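Long-range contacts in catalase (Bacillus pumilus, PDB 4QOL), which breaks hydrogen peroxide down to water and oxygen at a buried heme and can also oxidise phenolic substrates in a peroxidase-like reaction: residues A[63-69]-A[296-302]; A[91-95]-A[310-316]. One frame throughout, in Å; residues are numbered along the deposited sequence.

How the contacts relate
Contacts 1 and 2 meet at the antiparallel sheet of the catalase fold, their centres about 14 Å apart. Their segments alternate along the chain: 63-69, 91-95, 296-302, then 310-316. Strands 60-69 and 88-96 are successive in the chain and neighbours in the sheet, Ala-63 O pairing with Val-93 N; strand 293-302 flanks the first of them and is followed by helix 307-312. Contact 1 thus joins two strands, and contact 2 lays the end of the following helix and its exit loop against the next strand. Tyr-64 OH bonds to Glu-310 OE1, tying strand 60-69 to helix 307-312, while Arg-94 and Phe-316 of contact 2 carry the heme contact.

Contact 1: A[63-69]-A[296-302]; sequences AYGVFEV and GRMTLNR
With CG anti to its carbonyl carbon (chi1 -64°), Tyr-64 meets the guanidinium of Arg-302, whose chain starts extended and bends at chi3 (49°) to bring the flat group over the ring. The planes lie 16° apart in a cation-pi stack, CZ of Arg-302 sitting 4.1 Å from the Tyr-64 ring centroid; NH2 is 3.5 Å from CG of Tyr-64. The phenol's OH bonds away to Glu-310. Here Asn-301 and Arg-302 both face Tyr-64, a classic beta bulge: Tyr-64 N donates to Arg-302 O, while Tyr-64 O accepts from Asn-301 N at 2.9 Å and, from above the carbonyl plane, from Arg-302 N at 3.2 Å. Beyond it the pairing is regular, Val-66 with Thr-299 and Glu-68 with Arg-297 each exchanging two backbone bonds in the antiparallel beta-barrel of the catalase fold, where strands 60-69 and 293-302 are neighbours. A CB on Gly-65 or Gly-296 would collide with the opposite strand; CA of Gly-65 lies 4.0 Å from CA of Leu-300. Phe-67, CG anti to its backbone N, brings its ring alongside the backbone of Gly-296 and Arg-297, CE1 3.7 Å from Gly-296 C, while CB of Met-298 meets its edge in plane, 4.0 Å from CD1. Replacing this ring with an alanine would probably open a gap beside Gly-296 and take one apolar neighbour from Met-298. Leu-82 and Leu-261 also pack on Phe-67.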
loop_
_atom_site.group_PDB
_atom_site.type_symbol
_atom_site.label_atom_id
_atom_site.label_comp_id
_atom_site.label_asym_id
_atom_site.label_seq_id
_atom_site.Cartn_x
_atom_site.Cartn_y
_atom_site.Cartn_z
ATOM N N ALA A 63 -4.184 26.470 6.941
ATOM C CA ALA A 63 -4.848 27.632 6.344
ATOM C C ALA A 63 -4.020 28.170 5.193
ATOM O O ALA A 63 -2.811 28.010 5.182
ATOM C CB ALA A 63 -5.055 28.703 7.384
ATOM N N TYR A 64 -4.690 28.821 4.256
ATOM C CA TYR A 64 -3.955 29.532 3.157
ATOM C C TYR A 64 -3.824 31.011 3.430
ATOM O O TYR A 64 -4.567 31.593 4.210
ATOM C CB TYR A 64 -4.754 29.363 1.866
ATOM C CG TYR A 64 -4.858 27.960 1.387
ATOM C CD1 TYR A 64 -5.914 27.174 1.791
ATOM C CD2 TYR A 64 -3.983 27.454 0.444
ATOM C CE1 TYR A 64 -6.055 25.860 1.315
ATOM C CE2 TYR A 64 -4.116 26.164 -0.063
ATOM C CZ TYR A 64 -5.158 25.363 0.427
ATOM O OH TYR A 64 -5.301 24.070 -0.099
ATOM N N GLY A 65 -2.853 31.622 2.755
ATOM C CA GLY A 65 -2.684 33.020 2.872
ATOM C C GLY A 65 -1.735 33.583 1.851
ATOM O O GLY A 65 -1.538 33.024 0.781
ATOM N N VAL A 66 -1.202 34.738 2.176
ATOM C CA VAL A 66 -0.291 35.482 1.293
ATOM C C VAL A 66 0.906 35.998 2.078
ATOM O O VAL A 66 0.775 36.428 3.210
ATOM C CB VAL A 66 -1.013 36.669 0.583
ATOM C CG1 VAL A 66 -0.056 37.457 -0.273
ATOM C CG2 VAL A 66 -2.144 36.142 -0.286
ATOM N N PHE A 67 2.079 35.881 1.484
ATOM C CA PHE A 67 3.261 36.539 1.954
ATOM C C PHE A 67 3.655 37.729 1.066
ATOM O O PHE A 67 3.691 37.602 -0.120
ATOM C CB PHE A 67 4.451 35.561 1.986
ATOM C CG PHE A 67 5.722 36.224 2.448
ATOM C CD1 PHE A 67 5.958 36.398 3.801
ATOM C CD2 PHE A 67 6.688 36.622 1.544
ATOM C CE1 PHE A 67 7.098 37.003 4.258
ATOM C CE2 PHE A 67 7.849 37.229 2.003
ATOM C CZ PHE A 67 8.036 37.444 3.350
ATOM N N GLU A 68 3.869 38.879 1.686
ATOM C CA GLU A 68 4.281 40.098 0.973
ATOM C C GLU A 68 5.625 40.600 1.452
ATOM O O GLU A 68 5.806 40.857 2.631
ATOM C CB GLU A 68 3.232 41.215 1.165
ATOM C CG GLU A 68 3.559 42.459 0.337
ATOM C CD GLU A 68 2.418 43.438 0.282
ATOM O OE1 GLU A 68 1.284 43.074 0.643
ATOM O OE2 GLU A 68 2.658 44.580 -0.115
ATOM N N VAL A 69 6.512 40.854 0.505
ATOM C CA VAL A 69 7.815 41.387 0.781
ATOM C C VAL A 69 7.688 42.867 1.126
ATOM O O VAL A 69 7.055 43.648 0.371
ATOM C CB VAL A 69 8.761 41.246 -0.423
ATOM C CG1 VAL A 69 10.121 41.920 -0.186
ATOM C CG2 VAL A 69 8.956 39.754 -0.738
ATOM N N GLY A 296 9.239 40.768 5.535
ATOM C CA GLY A 296 7.901 40.914 5.060
ATOM C C GLY A 296 6.898 40.311 5.986
ATOM O O GLY A 296 7.194 40.089 7.178
ATOM N N ARG A 297 5.689 40.185 5.478
ATOM C CA ARG A 297 4.591 39.779 6.331
ATOM C C ARG A 297 3.703 38.742 5.665
ATOM O O ARG A 297 3.399 38.828 4.475
ATOM C CB ARG A 297 3.684 40.982 6.709
ATOM C CG ARG A 297 2.518 40.648 7.648
ATOM C CD ARG A 297 1.781 41.962 7.875
ATOM N NE ARG A 297 0.790 42.041 8.933
ATOM C CZ ARG A 297 0.990 42.405 10.201
ATOM N NH1 ARG A 297 2.199 42.600 10.707
ATOM N NH2 ARG A 297 -0.061 42.466 11.007
ATOM N N MET A 298 3.370 37.724 6.452
ATOM C CA MET A 298 2.466 36.647 6.020
ATOM C C MET A 298 1.111 36.759 6.756
ATOM O O MET A 298 1.046 36.854 7.988
ATOM C CB MET A 298 3.075 35.270 6.331
ATOM C CG MET A 298 2.117 34.111 6.024
ATOM S SD MET A 298 2.962 32.517 6.233
ATOM C CE MET A 298 3.046 32.370 8.016
ATOM N N THR A 299 0.041 36.762 5.987
ATOM C CA THR A 299 -1.309 36.856 6.506
ATOM C C THR A 299 -2.042 35.608 6.076
ATOM O O THR A 299 -2.074 35.274 4.881
ATOM C CB THR A 299 -2.037 38.095 5.954
ATOM O OG1 THR A 299 -1.235 39.234 6.273
ATOM C CG2 THR A 299 -3.386 38.251 6.532
ATOM N N LEU A 300 -2.666 34.949 7.032
ATOM C CA LEU A 300 -3.504 33.791 6.722
ATOM C C LEU A 300 -4.978 34.170 6.675
ATOM O O LEU A 300 -5.533 34.635 7.696
ATOM C CB LEU A 300 -3.276 32.694 7.761
ATOM C CG LEU A 300 -1.812 32.238 7.871
ATOM C CD1 LEU A 300 -1.729 31.095 8.863
ATOM C CD2 LEU A 300 -1.240 31.857 6.512
ATOM N N ASN A 301 -5.598 33.950 5.511
ATOM C CA ASN A 301 -6.913 34.548 5.242
ATOM C C ASN A 301 -7.971 33.596 4.641
ATOM O O ASN A 301 -9.045 34.035 4.259
ATOM C CB ASN A 301 -6.755 35.777 4.362
ATOM C CG ASN A 301 -6.183 35.459 2.988
ATOM O OD1 ASN A 301 -6.064 34.309 2.603
ATOM N ND2 ASN A 301 -5.814 36.495 2.250
ATOM N N ARG A 302 -7.674 32.304 4.558
ATOM C CA ARG A 302 -8.611 31.358 3.957
ATOM C C ARG A 302 -8.499 29.959 4.598
ATOM O O ARG A 302 -7.435 29.350 4.585
ATOM C CB ARG A 302 -8.367 31.315 2.451
ATOM C CG ARG A 302 -9.352 30.450 1.706
ATOM C CD ARG A 302 -9.301 30.638 0.184
ATOM N NE ARG A 302 -7.940 30.579 -0.365
ATOM C CZ ARG A 302 -7.364 29.535 -0.959
ATOM N NH1 ARG A 302 -7.965 28.386 -1.118
ATOM N NH2 ARG A 302 -6.111 29.663 -1.400
#

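Contact 2: A[91-95]-A[310-316]. With HEM (protoporphyrin IX containing Fe), chain E.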
loop_
_atom_site.group_PDB
_atom_site.type_symbol
_atom_site.label_atom_id
_atom_site.label_comp_id
_atom_site.label_asym_id
_atom_site.label_seq_id
_atom_site.Cartn_x
_atom_site.Cartn_y
_atom_site.Cartn_z
ATOM N N VAL A 91 0.665 31.234 0.055
ATOM C CA VAL A 91 1.186 30.228 0.982
ATOM C C VAL A 91 0.069 29.284 1.420
ATOM O O VAL A 91 -1.103 29.616 1.372
ATOM C CB VAL A 91 1.861 30.795 2.268
ATOM C CG1 VAL A 91 3.096 31.628 1.927
ATOM C CG2 VAL A 91 0.920 31.651 3.117
ATOM N N PHE A 92 0.491 28.089 1.780
ATOM C CA PHE A 92 -0.243 27.199 2.653
ATOM C C PHE A 92 0.559 26.911 3.885
ATOM O O PHE A 92 1.748 26.610 3.772
ATOM C CB PHE A 92 -0.615 25.866 1.933
ATOM C CG PHE A 92 -1.413 24.934 2.804
ATOM C CD1 PHE A 92 -2.733 25.206 3.078
ATOM C CD2 PHE A 92 -0.817 23.824 3.352
ATOM C CE1 PHE A 92 -3.468 24.372 3.962
ATOM C CE2 PHE A 92 -1.547 22.991 4.206
ATOM C CZ PHE A 92 -2.855 23.236 4.470
ATOM N N VAL A 93 -0.119 26.862 5.050
ATOM C CA VAL A 93 0.548 26.734 6.353
ATOM C C VAL A 93 -0.147 25.683 7.163
ATOM O O VAL A 93 -1.366 25.659 7.216
ATOM C CB VAL A 93 0.543 28.089 7.165
ATOM C CG1 VAL A 93 1.086 27.864 8.572
ATOM C CG2 VAL A 93 1.294 29.174 6.361
ATOM N N ARG A 94 0.625 24.771 7.729
ATOM C CA ARG A 94 0.069 23.828 8.711
ATOM C C ARG A 94 0.780 24.003 10.079
ATOM O O ARG A 94 2.010 24.043 10.143
ATOM C CB ARG A 94 0.195 22.382 8.261
ATOM C CG ARG A 94 -0.493 21.380 9.180
ATOM C CD ARG A 94 -0.574 19.987 8.520
ATOM N NE ARG A 94 -1.147 18.957 9.397
ATOM C CZ ARG A 94 -0.500 18.324 10.375
ATOM N NH1 ARG A 94 0.711 18.616 10.705
ATOM N NH2 ARG A 94 -1.139 17.365 11.054
ATOM N N PHE A 95 -0.039 24.123 11.124
ATOM C CA PHE A 95 0.408 24.196 12.536
ATOM C C PHE A 95 0.123 22.893 13.141
ATOM O O PHE A 95 -0.870 22.218 12.728
ATOM C CB PHE A 95 -0.320 25.314 13.287
ATOM C CG PHE A 95 -0.083 26.708 12.702
ATOM C CD1 PHE A 95 1.121 27.369 12.815
ATOM C CD2 PHE A 95 -1.130 27.349 12.037
ATOM C CE1 PHE A 95 1.269 28.661 12.318
ATOM C CE2 PHE A 95 -0.981 28.633 11.529
ATOM C CZ PHE A 95 0.205 29.276 11.651
ATOM N N GLU A 310 -6.661 18.579 1.840
ATOM C CA GLU A 310 -5.730 19.717 1.861
ATOM C C GLU A 310 -4.842 19.700 3.086
ATOM O O GLU A 310 -3.642 19.679 2.947
ATOM C CB GLU A 310 -6.532 21.022 1.769
ATOM C CG GLU A 310 -7.260 21.145 0.431
ATOM C CD GLU A 310 -8.248 22.254 0.406
ATOM O OE1 GLU A 310 -7.787 23.393 0.458
ATOM O OE2 GLU A 310 -9.485 21.978 0.372
ATOM N N THR A 311 -5.395 19.619 4.277
ATOM C CA THR A 311 -4.548 19.642 5.478
ATOM C C THR A 311 -3.911 18.269 5.769
ATOM O O THR A 311 -2.688 18.180 5.947
ATOM C CB THR A 311 -5.298 20.202 6.686
ATOM O OG1 THR A 311 -5.798 21.506 6.364
ATOM C CG2 THR A 311 -4.452 20.266 7.904
ATOM N N GLU A 312 -4.726 17.215 5.759
ATOM C CA GLU A 312 -4.189 15.909 6.106
ATOM C C GLU A 312 -3.179 15.466 5.054
ATOM O O GLU A 312 -2.142 14.923 5.409
ATOM C CB GLU A 312 -5.280 14.894 6.357
ATOM C CG GLU A 312 -4.712 13.581 6.849
ATOM C CD GLU A 312 -4.111 13.653 8.259
ATOM O OE1 GLU A 312 -3.285 12.792 8.568
ATOM O OE2 GLU A 312 -4.507 14.549 9.046
ATOM N N GLN A 313 -3.440 15.747 3.774
ATOM C CA GLN A 313 -2.556 15.266 2.704
ATOM C C GLN A 313 -1.390 16.278 2.355
ATOM O O GLN A 313 -0.626 15.959 1.513
ATOM C CB GLN A 313 -3.334 15.042 1.403
ATOM C CG GLN A 313 -4.185 13.775 1.390
ATOM C CD GLN A 313 -4.758 13.443 0.046
ATOM O OE1 GLN A 313 -4.675 12.281 -0.402
ATOM N NE2 GLN A 313 -5.334 14.413 -0.593
ATOM N N ALA A 314 -1.321 17.442 2.993
ATOM C CA ALA A 314 -0.226 18.338 2.829
ATOM C C ALA A 314 1.097 17.720 3.156
ATOM O O ALA A 314 1.293 17.059 4.196
ATOM C CB ALA A 314 -0.438 19.624 3.580
ATOM N N ALA A 315 2.063 17.959 2.305
ATOM C CA ALA A 315 3.386 17.419 2.406
ATOM C C ALA A 315 4.366 18.616 2.314
ATOM O O ALA A 315 4.445 19.269 1.276
ATOM C CB ALA A 315 3.676 16.441 1.237
ATOM N N PHE A 316 5.153 18.822 3.371
ATOM C CA PHE A 316 6.213 19.805 3.405
ATOM C C PHE A 316 7.531 19.087 3.507
ATOM O O PHE A 316 7.630 18.076 4.222
ATOM C CB PHE A 316 6.088 20.706 4.628
ATOM C CG PHE A 316 4.766 21.410 4.776
ATOM C CD1 PHE A 316 3.700 20.784 5.368
ATOM C CD2 PHE A 316 4.595 22.701 4.366
ATOM C CE1 PHE A 316 2.500 21.456 5.544
ATOM C CE2 PHE A 316 3.391 23.372 4.503
ATOM C CZ PHE A 316 2.341 22.729 5.126
HETATM C CHA HEM E . 6.795 16.487 10.413
HETATM C CHB HEM E . 10.954 13.991 10.515
HETATM C CHC HEM E . 13.055 17.756 13.005
HETATM C CHD HEM E . 9.062 20.372 12.177
HETATM C C1A HEM E . 7.735 15.479 10.264
HETATM C C2A HEM E . 7.494 14.197 9.674
HETATM C C3A HEM E . 8.663 13.501 9.702
HETATM C C4A HEM E . 9.622 14.342 10.297
HETATM C CMA HEM E . 9.041 12.153 9.159
HETATM C CAA HEM E . 6.184 13.767 9.096
HETATM C CBA HEM E . 6.009 14.584 7.799
HETATM C CGA HEM E . 4.836 14.136 7.010
HETATM O O1A HEM E . 4.440 14.871 6.083
HETATM O O2A HEM E . 4.321 13.008 7.189
HETATM C C1B HEM E . 11.845 14.836 11.232
HETATM C C2B HEM E . 13.194 14.449 11.511
HETATM C C3B HEM E . 13.788 15.465 12.215
HETATM C C4B HEM E . 12.796 16.545 12.330
HETATM C CMB HEM E . 13.815 13.144 11.083
HETATM C CAB HEM E . 15.161 15.580 12.708
HETATM C CBB HEM E . 16.093 14.746 12.241
HETATM C C1C HEM E . 12.137 18.806 12.986
HETATM C C2C HEM E . 12.469 20.113 13.261
HETATM C C3C HEM E . 11.339 20.842 13.053
HETATM C C4C HEM E . 10.318 19.992 12.565
HETATM C CMC HEM E . 13.812 20.559 13.797
HETATM C CAC HEM E . 11.245 22.262 13.112
HETATM C CBC HEM E . 12.348 22.954 12.886
HETATM C C1D HEM E . 8.141 19.469 11.624
HETATM C C2D HEM E . 6.776 19.881 11.299
HETATM C C3D HEM E . 6.117 18.815 10.836
HETATM C C4D HEM E . 7.102 17.739 10.866
HETATM C CMD HEM E . 6.275 21.279 11.508
HETATM C CAD HEM E . 4.690 18.739 10.353
HETATM C CBD HEM E . 4.699 19.268 8.900
HETATM C CGD HEM E . 3.260 19.208 8.479
HETATM O O1D HEM E . 2.541 20.142 8.816
HETATM O O2D HEM E . 2.803 18.244 7.807
HETATM N NA HEM E . 9.081 15.578 10.627
HETATM N NB HEM E . 11.686 16.073 11.739
HETATM N NC HEM E . 10.853 18.743 12.491
HETATM N ND HEM E . 8.310 18.179 11.352
HETATM FE FE HEM E . 9.933 17.172 11.542
HETATM O O HOH W 1 -3.766 17.201 9.713
#
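This is a buried, mainly apolar contact at the heme pocket, where strand 88-96 meets the end of helix 307-312 and the loop leaving it, with no direct hydrogen bond between the segments. The side chains of Phe-92 and Phe-316 run roughly perpendicular, CD2 of Phe-92 lying 3.8 Å from CZ of Phe-316. The methyl of Ala-314 reaches CE2 of Phe-92 at 3.6 Å, and OG1 of Thr-311 lies at the ring edge, in plane. Arg-94, extended from CG to NE, runs past CG2 of Thr-311 to a heme propionate: NH1 donates to O1D at 3.0 Å, and also to His-57 O. The propionate charge is thus likely to be partly balanced by Arg-94. Its NH2 donates a hydrogen bond to a water, which in turn donates to OE2 of Glu-312 at 2.8 Å; that OE2 also has a salt bridge to Lys-102. Phe-316 packs on the same propionate, its CD1 3.5 Å from CGD, and CE1 touches CB of Arg-94. Gln-313 reaches Thr-374 of a second subunit. Strand 88-96 lies between strands 60-69 and 113-120, the latter packing against Phe-92 and Phe-316, and helix 331-348 bonds to Phe-316 O through Gln-344.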